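Local coordinates for probable ABC transporter phosphite binding protein PhnD1 (Prochlorococcus marinus str. MIT 9301, PDB 5LQ5) that binds inorganic phosphite strongly, and methylphosphonate and phosphate only very weakly, probably as the periplasmic solute-binding component of an ABC transporter, at residues 73-78 against 209-214; 91-96 against 173-178; 119-124 against 132-137; 228-233 against 250-255. All coordinates share one frame; numbering follows the deposited sequence. Where two conformers were deposited one is given.

Contact 1 of 4, residues 73-78 against 209-214; sequences LQTPNS and VAQGDL
The CB of Ser78 packs against the end of strand 207-210, 3.5 Å from the carbonyl O of Ala210 and 4.2 Å from CG1 of Val209. This is the firmer half of the contact. Ser78 closes a type II beta turn that starts at Thr75, the residue where the chain leaves helix 65-74. Its hydroxyl turns back into that turn: in the conformer given, with chi1 at 46°, OG donates to Thr75 O at 2.8 Å, almost straight down the carbonyl bond (176° at the oxygen); a second conformer makes this bond less certain. Thr75, by contrast, is buried. Its methyl CG2, anti to the backbone N, reaches the amide oxygen OE1 of Gln211 at 3.9 Å, the two side chains crossing at about a right angle, while its OG1 bonds back to Ala71 O in the helix. The Gln211 amide is anchored away from the turn, NE2 giving hydrogen bonds to Phe53 O and Leu58 O.

The outer half is looser. Asn77 and Gly212 are exposed and meet through backbone alone, Gly212 CA lying 3.4 Å from Asn77 O in a bent CA-H...O contact (134° at hydrogen). No hydrogen bond joins the two segments, and just 184 Å² is buried. The hydroxyls of Ser78 and Thr75 and the Gln211 amide bond within the turn or to third parties, so what crosses between the segments is van der Waals packing and one weak C-H...O interaction.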
# COMPACT_ATOMS: atom_id res chain seq x y z
N LEU A 73 -7.12 0.39 15.04
CA LEU A 73 -7.95 1.21 15.90
C LEU A 73 -9.37 0.63 16.01
O LEU A 73 -9.96 0.62 17.08
CB LEU A 73 -7.98 2.65 15.41
CG LEU A 73 -6.70 3.45 15.63
CD1 LEU A 73 -6.77 4.75 14.82
CD2 LEU A 73 -6.43 3.73 17.12
N GLN A 74 -9.93 0.18 14.88
CA GLN A 74 -11.29 -0.39 14.80
C GLN A 74 -11.38 -1.79 15.38
O GLN A 74 -12.43 -2.24 15.74
CB GLN A 74 -11.78 -0.42 13.35
CG GLN A 74 -12.07 0.93 12.72
CD GLN A 74 -13.13 0.82 11.63
OE1 GLN A 74 -13.24 -0.19 10.98
NE2 GLN A 74 -13.95 1.86 11.48
N THR A 75 -10.24 -2.45 15.41
CA THR A 75 -10.11 -3.85 15.78
C THR A 75 -9.02 -4.03 16.86
O THR A 75 -7.89 -4.42 16.54
CB THR A 75 -9.75 -4.71 14.55
OG1 THR A 75 -10.47 -4.22 13.41
CG2 THR A 75 -10.08 -6.17 14.75
N PRO A 76 -9.36 -3.74 18.13
CA PRO A 76 -8.44 -3.86 19.23
C PRO A 76 -7.76 -5.21 19.41
O PRO A 76 -8.30 -6.27 19.07
CB PRO A 76 -9.29 -3.54 20.46
CG PRO A 76 -10.47 -2.84 19.96
CD PRO A 76 -10.71 -3.35 18.60
N ASN A 77 -6.51 -5.14 19.84
CA ASN A 77 -5.75 -6.33 20.25
C ASN A 77 -5.36 -7.20 19.06
O ASN A 77 -5.01 -8.37 19.19
CB ASN A 77 -6.53 -7.11 21.32
CG ASN A 77 -6.82 -6.24 22.52
OD1 ASN A 77 -7.96 -6.07 22.91
ND2 ASN A 77 -5.77 -5.62 23.06
N SER A 78 -5.43 -6.60 17.88
CA SER A 78 -4.88 -7.22 16.70
C SER A 78 -3.37 -7.10 16.77
O SER A 78 -2.81 -6.38 17.62
CB SER A 78 -5.42 -6.57 15.45
OG SER A 78 -5.35 -5.18 15.64
N VAL A 209 -0.97 -7.53 9.20
CA VAL A 209 -1.74 -7.46 10.43
C VAL A 209 -2.55 -8.74 10.57
O VAL A 209 -3.26 -9.12 9.65
CB VAL A 209 -2.66 -6.24 10.48
CG1 VAL A 209 -3.41 -6.18 11.81
CG2 VAL A 209 -1.86 -4.94 10.27
N ALA A 210 -2.51 -9.35 11.76
CA ALA A 210 -3.31 -10.56 12.05
C ALA A 210 -4.33 -10.30 13.17
O ALA A 210 -4.10 -9.46 14.06
CB ALA A 210 -2.41 -11.74 12.44
N GLN A 211 -5.42 -11.04 13.14
CA GLN A 211 -6.40 -11.09 14.23
C GLN A 211 -5.70 -11.57 15.50
O GLN A 211 -4.77 -12.39 15.47
CB GLN A 211 -7.58 -12.02 13.93
CG GLN A 211 -8.42 -11.64 12.74
CD GLN A 211 -9.31 -10.42 12.96
OE1 GLN A 211 -9.46 -9.92 14.07
NE2 GLN A 211 -9.89 -9.95 11.89
N GLY A 212 -6.22 -11.08 16.61
CA GLY A 212 -5.72 -11.40 17.94
C GLY A 212 -6.21 -12.71 18.50
O GLY A 212 -5.70 -13.17 19.51
N ASP A 213 -7.19 -13.32 17.84
CA ASP A 213 -7.85 -14.53 18.39
C ASP A 213 -7.56 -15.83 17.69
O ASP A 213 -8.33 -16.81 17.81
CB ASP A 213 -9.36 -14.33 18.46
CG ASP A 213 -9.99 -14.02 17.10
OD1 ASP A 213 -9.58 -14.54 16.04
OD2 ASP A 213 -10.94 -13.21 17.09
N LEU A 214 -6.46 -15.87 16.95
CA LEU A 214 -6.21 -17.03 16.12
C LEU A 214 -6.01 -18.33 16.89
O LEU A 214 -6.41 -19.39 16.40
CB LEU A 214 -5.07 -16.77 15.14
CG LEU A 214 -5.40 -15.63 14.16
CD1 LEU A 214 -4.22 -15.45 13.23
CD2 LEU A 214 -6.67 -15.88 13.34

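Contact 2 of 4, residues 91-96 against 173-178; sequences KSVFVV and GALNKQ
The Phe94 ring carries the methyl of Ala174 over the centre of one face: CB lies 4.1 Å from the centroid and 11° off the normal, a CH-pi contact. Gly173 O approaches the same ring obliquely. Phe94 and Ala174 are directly paired, as an antiparallel non-hydrogen-bonded pair, and their side chains rise from the same side of the sheet. The hydrogen-bonded pairs on either side of it are Val93 with Leu175 and Val95 with Gly173. Val93 N to Leu175 O is the shortest of their four bonds, at 2.8 Å and 168° at the hydrogen.

The other side of the sheet is aliphatic. Leu175 has chi1 of 68°, placing CG between its backbone N and carbonyl carbon; CD2 then spans Val93 CG2 at 3.9 Å and Val95 CG2 at 4.0 Å. Beyond the strand, Lys177 N donates to Lys91 O (3.2 Å), carrying the pairing into the first turn of helix 177-186. The Lys177 stem crosses Val93 at about a right angle, CG to CG1 3.7 Å, and its NZ ends in a salt bridge with Glu181.

Asn176, the N-cap of that helix, bonds through ND2 to the hydroxyl of Tyr206, a phosphite-pocket residue. Helix 127-139 covers the Phe94 and Ala174 side through Pro133, helix 158-167 touches Leu175 on the other, and strand 194-199 continues the sheet beyond strand 92-97.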
# COMPACT_ATOMS: atom_id res chain seq x y z
N LYS A 91 8.81 5.52 0.04
CA LYS A 91 8.70 6.77 -0.70
C LYS A 91 7.57 6.76 -1.74
O LYS A 91 7.20 5.71 -2.25
CB LYS A 91 10.01 7.10 -1.44
CG LYS A 91 11.19 7.23 -0.52
CD LYS A 91 12.46 7.35 -1.35
CE LYS A 91 13.67 7.56 -0.47
NZ LYS A 91 14.87 7.81 -1.32
N SER A 92 7.06 7.96 -2.01
CA SER A 92 6.18 8.19 -3.13
C SER A 92 6.94 8.87 -4.25
O SER A 92 7.99 9.49 -4.05
CB SER A 92 5.01 9.08 -2.74
OG SER A 92 4.25 8.56 -1.65
N VAL A 93 6.33 8.80 -5.42
CA VAL A 93 6.68 9.62 -6.57
C VAL A 93 5.50 10.44 -7.04
O VAL A 93 4.32 10.02 -6.97
CB VAL A 93 7.23 8.80 -7.75
CG1 VAL A 93 8.52 8.11 -7.33
CG2 VAL A 93 6.21 7.78 -8.30
N PHE A 94 5.82 11.66 -7.44
CA PHE A 94 4.95 12.47 -8.24
C PHE A 94 5.35 12.29 -9.70
O PHE A 94 6.53 12.37 -10.03
CB PHE A 94 5.04 13.94 -7.86
CG PHE A 94 4.38 14.28 -6.53
CD1 PHE A 94 3.16 14.93 -6.49
CD2 PHE A 94 4.99 13.96 -5.34
CE1 PHE A 94 2.59 15.27 -5.27
CE2 PHE A 94 4.41 14.28 -4.11
CZ PHE A 94 3.20 14.93 -4.07
N VAL A 95 4.36 12.06 -10.55
CA VAL A 95 4.55 11.90 -11.98
C VAL A 95 3.71 12.90 -12.75
O VAL A 95 2.61 13.32 -12.28
CB VAL A 95 4.26 10.48 -12.47
CG1 VAL A 95 5.15 9.47 -11.80
CG2 VAL A 95 2.81 10.10 -12.32
N VAL A 96 4.21 13.28 -13.93
CA VAL A 96 3.52 14.21 -14.81
C VAL A 96 3.46 13.68 -16.23
O VAL A 96 4.33 12.92 -16.66
CB VAL A 96 4.13 15.61 -14.82
CG1 VAL A 96 3.98 16.28 -13.45
CG2 VAL A 96 5.61 15.56 -15.22
N GLY A 173 -0.04 13.14 -10.95
CA GLY A 173 -0.50 12.32 -9.83
C GLY A 173 0.63 11.85 -8.94
O GLY A 173 1.80 12.17 -9.18
N ALA A 174 0.28 11.16 -7.87
CA ALA A 174 1.22 10.61 -6.91
C ALA A 174 0.94 9.18 -6.60
O ALA A 174 -0.23 8.78 -6.50
CB ALA A 174 1.23 11.43 -5.63
N LEU A 175 2.00 8.42 -6.41
CA LEU A 175 1.86 6.98 -6.14
C LEU A 175 3.08 6.38 -5.45
O LEU A 175 4.13 6.99 -5.35
CB LEU A 175 1.54 6.20 -7.42
CG LEU A 175 2.66 6.16 -8.45
CD1 LEU A 175 2.63 4.79 -9.13
CD2 LEU A 175 2.52 7.29 -9.45
N ASN A 176 2.87 5.15 -5.01
CA ASN A 176 3.89 4.19 -4.51
C ASN A 176 5.10 4.14 -5.48
O ASN A 176 4.94 3.82 -6.65
CB ASN A 176 3.16 2.85 -4.40
CG ASN A 176 4.04 1.69 -4.02
OD1 ASN A 176 5.19 1.59 -4.45
ND2 ASN A 176 3.49 0.77 -3.22
N LYS A 177 6.30 4.39 -4.99
CA LYS A 177 7.51 4.47 -5.87
C LYS A 177 7.88 3.08 -6.44
O LYS A 177 8.28 2.96 -7.60
CB LYS A 177 8.70 5.06 -5.10
CG LYS A 177 10.02 5.03 -5.88
CD LYS A 177 11.03 5.92 -5.16
CE LYS A 177 12.36 6.03 -5.89
NZ LYS A 177 13.19 4.83 -5.63
N GLN A 178 7.72 2.03 -5.63
CA GLN A 178 7.95 0.64 -6.09
C GLN A 178 7.04 0.23 -7.26
O GLN A 178 7.45 -0.41 -8.20
CB GLN A 178 7.81 -0.37 -4.94
CG GLN A 178 8.35 -1.75 -5.26
CD GLN A 178 9.86 -1.76 -5.41
OE1 GLN A 178 10.57 -1.43 -4.47
NE2 GLN A 178 10.36 -2.13 -6.59

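Contact 3 of 4, residues 119-124 against 132-137; sequences FTFGSE and MPEYFL
Strand 119-121 and the helical segment 132-137 run at 135° to each other, their axes 10.5 Å apart at closest approach and their nearest CA atoms those of Phe121 and Pro133. They are the first strand and the helix of a beta-alpha-beta unit completed by strand 153-154, and with no hydrogen bond across it the contact is made by side chains.

Phe121 is its centre, with the most surface buried. Its chi1 of -66° sets CG anti to the carbonyl carbon, and the ring reaches the helix with CE1 and CZ leading. Pro133 CB lies at the ring edge, in its plane, 3.9 Å from CE1. CZ lies 4.1 Å from CB of Glu134, the next residue, and 4.0 Å from Leu137 CD1 one turn on. Glu134 therefore packs through its aliphatic base, its chain crossing the Phe121 side chain at about a right angle, while its carboxylate forms a salt bridge with Arg130 one turn back along the helix. Leu137 also meets the other aromatic of the strand, CD1 standing 4.3 Å from Phe119 CZ.

The helix kinks where proline interrupts the bonding: the N of Pro133 has no bond to the preceding turn. Regular bonding is present just beyond, from Phe136 N to Met132 O and from Leu137 N to Pro133 O. Pro133 also touches Ser92 and Phe94 of strand 92-97, so the helix covers more than one strand. Within the strand the two aromatics also meet: Phe119 CE2 sits 3.5 Å above the plane of the Phe121 ring, over its centre.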
# COMPACT_ATOMS: atom_id res chain seq x y z
N PHE A 119 -5.11 17.02 -11.10
CA PHE A 119 -4.25 16.18 -10.23
C PHE A 119 -5.08 15.04 -9.66
O PHE A 119 -6.22 15.24 -9.22
CB PHE A 119 -3.63 16.99 -9.08
CG PHE A 119 -2.68 16.21 -8.25
CD1 PHE A 119 -1.34 16.15 -8.59
CD2 PHE A 119 -3.13 15.45 -7.19
CE1 PHE A 119 -0.44 15.38 -7.86
CE2 PHE A 119 -2.25 14.69 -6.45
CZ PHE A 119 -0.92 14.63 -6.79
N THR A 120 -4.52 13.83 -9.69
CA THR A 120 -5.15 12.67 -9.03
C THR A 120 -4.21 12.01 -8.00
O THR A 120 -3.03 11.77 -8.24
CB THR A 120 -5.67 11.61 -10.01
OG1 THR A 120 -6.47 10.65 -9.30
CG2 THR A 120 -4.56 10.90 -10.78
N PHE A 121 -4.78 11.72 -6.85
CA PHE A 121 -4.22 10.83 -5.88
C PHE A 121 -4.66 9.40 -6.20
O PHE A 121 -5.45 9.14 -7.12
CB PHE A 121 -4.79 11.17 -4.50
CG PHE A 121 -4.38 12.51 -3.95
CD1 PHE A 121 -3.09 12.74 -3.49
CD2 PHE A 121 -5.29 13.54 -3.86
CE1 PHE A 121 -2.75 13.95 -2.94
CE2 PHE A 121 -4.94 14.75 -3.34
CZ PHE A 121 -3.68 14.96 -2.89
N GLY A 122 -4.12 8.47 -5.46
CA GLY A 122 -4.63 7.11 -5.39
C GLY A 122 -5.89 7.01 -4.52
O GLY A 122 -6.68 7.94 -4.45
N SER A 123 -6.04 5.88 -3.83
CA SER A 123 -7.14 5.76 -2.88
C SER A 123 -7.15 6.88 -1.87
O SER A 123 -6.09 7.30 -1.41
CB SER A 123 -7.07 4.44 -2.11
OG SER A 123 -8.06 4.37 -1.06
N GLU A 124 -8.35 7.28 -1.47
CA GLU A 124 -8.48 8.29 -0.41
C GLU A 124 -7.73 7.85 0.85
O GLU A 124 -7.28 8.70 1.60
CB GLU A 124 -9.96 8.47 -0.03
CG GLU A 124 -10.85 9.08 -1.13
CD GLU A 124 -11.47 8.08 -2.11
OE1 GLU A 124 -11.02 6.90 -2.21
OE2 GLU A 124 -12.45 8.49 -2.81
N MET A 132 0.59 10.87 2.41
CA MET A 132 1.91 11.50 2.39
C MET A 132 2.04 12.52 1.26
O MET A 132 2.52 13.61 1.50
CB MET A 132 2.99 10.44 2.45
CG MET A 132 2.97 9.65 3.78
SD MET A 132 2.96 10.61 5.32
CE MET A 132 4.50 11.49 5.10
N PRO A 133 1.56 12.19 0.04
CA PRO A 133 1.54 13.23 -1.01
C PRO A 133 0.84 14.52 -0.61
O PRO A 133 1.39 15.63 -0.85
CB PRO A 133 0.84 12.52 -2.17
CG PRO A 133 1.35 11.10 -2.05
CD PRO A 133 1.32 10.85 -0.56
N GLU A 134 -0.33 14.41 0.03
CA GLU A 134 -1.05 15.60 0.51
C GLU A 134 -0.25 16.38 1.58
O GLU A 134 -0.18 17.61 1.54
CB GLU A 134 -2.47 15.28 1.01
CG GLU A 134 -3.27 16.55 1.30
CD GLU A 134 -4.78 16.37 1.47
OE1 GLU A 134 -5.29 15.24 1.45
OE2 GLU A 134 -5.46 17.40 1.66
N TYR A 135 0.31 15.64 2.53
CA TYR A 135 1.18 16.23 3.54
C TYR A 135 2.30 17.06 2.91
O TYR A 135 2.54 18.20 3.31
CB TYR A 135 1.75 15.12 4.45
CG TYR A 135 2.65 15.55 5.56
CD1 TYR A 135 2.13 16.14 6.71
CD2 TYR A 135 3.99 15.26 5.52
CE1 TYR A 135 2.97 16.50 7.75
CE2 TYR A 135 4.84 15.59 6.54
CZ TYR A 135 4.32 16.20 7.66
OH TYR A 135 5.18 16.52 8.67
N PHE A 136 2.98 16.49 1.93
CA PHE A 136 4.11 17.17 1.26
C PHE A 136 3.66 18.35 0.41
O PHE A 136 4.28 19.44 0.43
CB PHE A 136 4.96 16.21 0.46
CG PHE A 136 5.63 15.14 1.28
CD1 PHE A 136 6.39 15.44 2.41
CD2 PHE A 136 5.48 13.81 0.92
CE1 PHE A 136 6.99 14.43 3.15
CE2 PHE A 136 6.07 12.80 1.65
CZ PHE A 136 6.83 13.10 2.77
N LEU A 137 2.55 18.17 -0.30
CA LEU A 137 1.94 19.27 -1.07
C LEU A 137 1.67 20.46 -0.15
O LEU A 137 2.03 21.61 -0.43
CB LEU A 137 0.64 18.83 -1.73
CG LEU A 137 0.84 18.02 -3.02
CD1 LEU A 137 -0.40 17.19 -3.34
CD2 LEU A 137 1.18 18.92 -4.19

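Contact 4 of 4, residues 228-233 against 250-255; sequences SVILNL and KRFIKA
Phe252 and Leu231 bury the most surface here, with Leu233 third, and they divide the contact into a part built on the Phe252 ring and a part where Leu231 lies against the backbone. The Phe252 ring is held at two places. Ile230 CG2 lies 3.8 Å from Phe252 CG, an off-centre CH-pi contact 29° from the ring normal. Leu233 CD1 sits at the ring edge, near its plane and 3.8 Å from CE2, the two side chains lying side by side and pointing the same way.

Leu231, near the C-terminal end of helix 222-231, works on the backbone instead. Its chi1 of -66° turns CG anti to the carbonyl carbon, and the branch tips then reach over residues 253-254: CD2 is 3.3 Å from the carbonyl carbon of Ile253, and CD1 is 3.8 Å from CG of Lys254, whose side chain it crosses at about a right angle. Lys254 is poorly ordered, so this last touch is less certain.

No direct hydrogen bond links the segments; water does so. Water 2 donates to both Leu231 O (2.7 Å) and Phe252 O (2.6 Å), and water 3 likewise to Leu233 O and Lys250 O. The carbonyls of Leu231 and Leu233, at and just past the helix end, are thus linked to Phe252 and Lys250 through solvent.

Around this junction, Trp208 and Phe247 meet the Phe252 ring edge-to-face, and helix 238-246 adds Leu244. Ile253 bonds through its backbone to Gln83 of strand 79-84, and the short, weakly bonded strand about 252-253 is the outermost of that sheet, while helix 16-34 packs on Ile230 through Phe26.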
# COMPACT_ATOMS: atom_id res chain seq x y z
N SER A 228 6.59 -16.63 12.32
CA SER A 228 7.82 -17.35 11.98
C SER A 228 7.89 -17.75 10.50
O SER A 228 8.90 -17.53 9.84
CB SER A 228 7.96 -18.60 12.86
OG SER A 228 9.27 -19.11 12.79
N VAL A 229 6.80 -18.28 9.98
CA VAL A 229 6.76 -18.67 8.56
C VAL A 229 7.03 -17.46 7.66
O VAL A 229 7.82 -17.51 6.73
CB VAL A 229 5.41 -19.33 8.18
CG1 VAL A 229 5.20 -19.46 6.68
CG2 VAL A 229 5.31 -20.69 8.87
N ILE A 230 6.38 -16.36 7.97
CA ILE A 230 6.51 -15.15 7.13
C ILE A 230 7.94 -14.58 7.23
O ILE A 230 8.57 -14.24 6.23
CB ILE A 230 5.43 -14.10 7.49
CG1 ILE A 230 4.01 -14.64 7.14
CG2 ILE A 230 5.69 -12.78 6.77
CD1 ILE A 230 2.86 -13.79 7.66
N LEU A 231 8.47 -14.50 8.45
CA LEU A 231 9.81 -13.97 8.67
C LEU A 231 10.93 -14.88 8.12
O LEU A 231 12.04 -14.42 7.85
CB LEU A 231 10.04 -13.71 10.16
CG LEU A 231 9.19 -12.61 10.78
CD1 LEU A 231 9.39 -12.60 12.30
CD2 LEU A 231 9.51 -11.26 10.19
N ASN A 232 10.62 -16.16 7.97
CA ASN A 232 11.64 -17.14 7.53
C ASN A 232 11.60 -17.46 6.03
O ASN A 232 12.37 -18.28 5.55
CB ASN A 232 11.58 -18.42 8.36
CG ASN A 232 12.06 -18.23 9.79
OD1 ASN A 232 13.00 -17.50 10.03
ND2 ASN A 232 11.44 -18.93 10.72
N LEU A 233 10.70 -16.80 5.30
CA LEU A 233 10.70 -16.89 3.85
C LEU A 233 12.10 -16.52 3.31
O LEU A 233 12.70 -15.50 3.68
CB LEU A 233 9.62 -16.02 3.20
CG LEU A 233 8.17 -16.50 3.34
CD1 LEU A 233 7.22 -15.42 2.85
CD2 LEU A 233 7.91 -17.80 2.60
N LYS A 250 13.67 -8.88 -0.60
CA LYS A 250 14.56 -10.04 -0.32
C LYS A 250 14.13 -10.87 0.88
O LYS A 250 14.52 -12.03 1.03
CB LYS A 250 16.02 -9.57 -0.17
CG LYS A 250 16.53 -8.73 -1.35
CD LYS A 250 16.59 -9.50 -2.66
CE LYS A 250 16.44 -8.58 -3.86
NZ LYS A 250 16.58 -9.32 -5.15
N ARG A 251 13.32 -10.25 1.73
CA ARG A 251 12.85 -10.85 2.97
C ARG A 251 11.71 -10.03 3.58
O ARG A 251 11.50 -8.87 3.22
CB ARG A 251 14.00 -10.92 3.99
CG ARG A 251 14.61 -9.56 4.34
CD ARG A 251 15.72 -9.70 5.37
NE ARG A 251 16.19 -8.40 5.84
CZ ARG A 251 16.87 -8.17 6.96
NH1 ARG A 251 17.21 -9.16 7.78
NH2 ARG A 251 17.20 -6.92 7.27
N PHE A 252 11.01 -10.65 4.51
CA PHE A 252 10.18 -9.95 5.49
C PHE A 252 10.94 -9.84 6.81
O PHE A 252 11.74 -10.68 7.12
CB PHE A 252 8.85 -10.66 5.73
CG PHE A 252 7.89 -10.57 4.57
CD1 PHE A 252 7.17 -9.42 4.32
CD2 PHE A 252 7.72 -11.64 3.72
CE1 PHE A 252 6.30 -9.36 3.24
CE2 PHE A 252 6.86 -11.60 2.66
CZ PHE A 252 6.12 -10.46 2.42
N ILE A 253 10.64 -8.79 7.55
CA ILE A 253 11.25 -8.45 8.83
C ILE A 253 10.17 -8.08 9.84
O ILE A 253 9.02 -7.81 9.48
CB ILE A 253 12.24 -7.26 8.72
CG1 ILE A 253 11.52 -5.98 8.30
CG2 ILE A 253 13.36 -7.59 7.74
CD1 ILE A 253 12.39 -4.74 8.44
N LYS A 254 10.57 -8.03 11.10
CA LYS A 254 9.67 -7.69 12.21
C LYS A 254 9.19 -6.22 12.10
O LYS A 254 9.86 -5.34 11.57
CB LYS A 254 10.34 -7.90 13.58
CG LYS A 254 10.65 -9.35 13.83
CD LYS A 254 11.22 -9.57 15.21
CE LYS A 254 11.91 -10.91 15.26
NZ LYS A 254 12.48 -11.18 16.60
N ALA A 255 8.00 -6.01 12.62
CA ALA A 255 7.37 -4.70 12.64
C ALA A 255 6.60 -4.57 13.93
O ALA A 255 5.98 -5.53 14.37
CB ALA A 255 6.45 -4.54 11.45
O HOH W 1 11.53 -13.43 4.96
O HOH W 2 13.28 -12.16 8.67
O HOH W 3 14.87 -14.27 2.30

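Contacts 2 and 3 are buried and share one sheet, their centres 9 Å apart; they touch directly, with Pro133 CG 3.6 Å from Ala174 CB and Phe119 CE1 3.6 Å from Gly173 CA. Contacts 1 and 4 are partly buried and both reach the other sheet, yet stay about 7 Å apart at their nearest atoms. The chemistry differs accordingly. Contact 2 alone is made by direct backbone hydrogen bonds between strands; contact 3 packs apolar side chains of a helix onto its sheet. At the periphery, contact 1 rests on van der Waals contact between a turn and a strand end with its following loop, whereas contact 4 combines aliphatic packing on one phenylalanine ring with bridging waters.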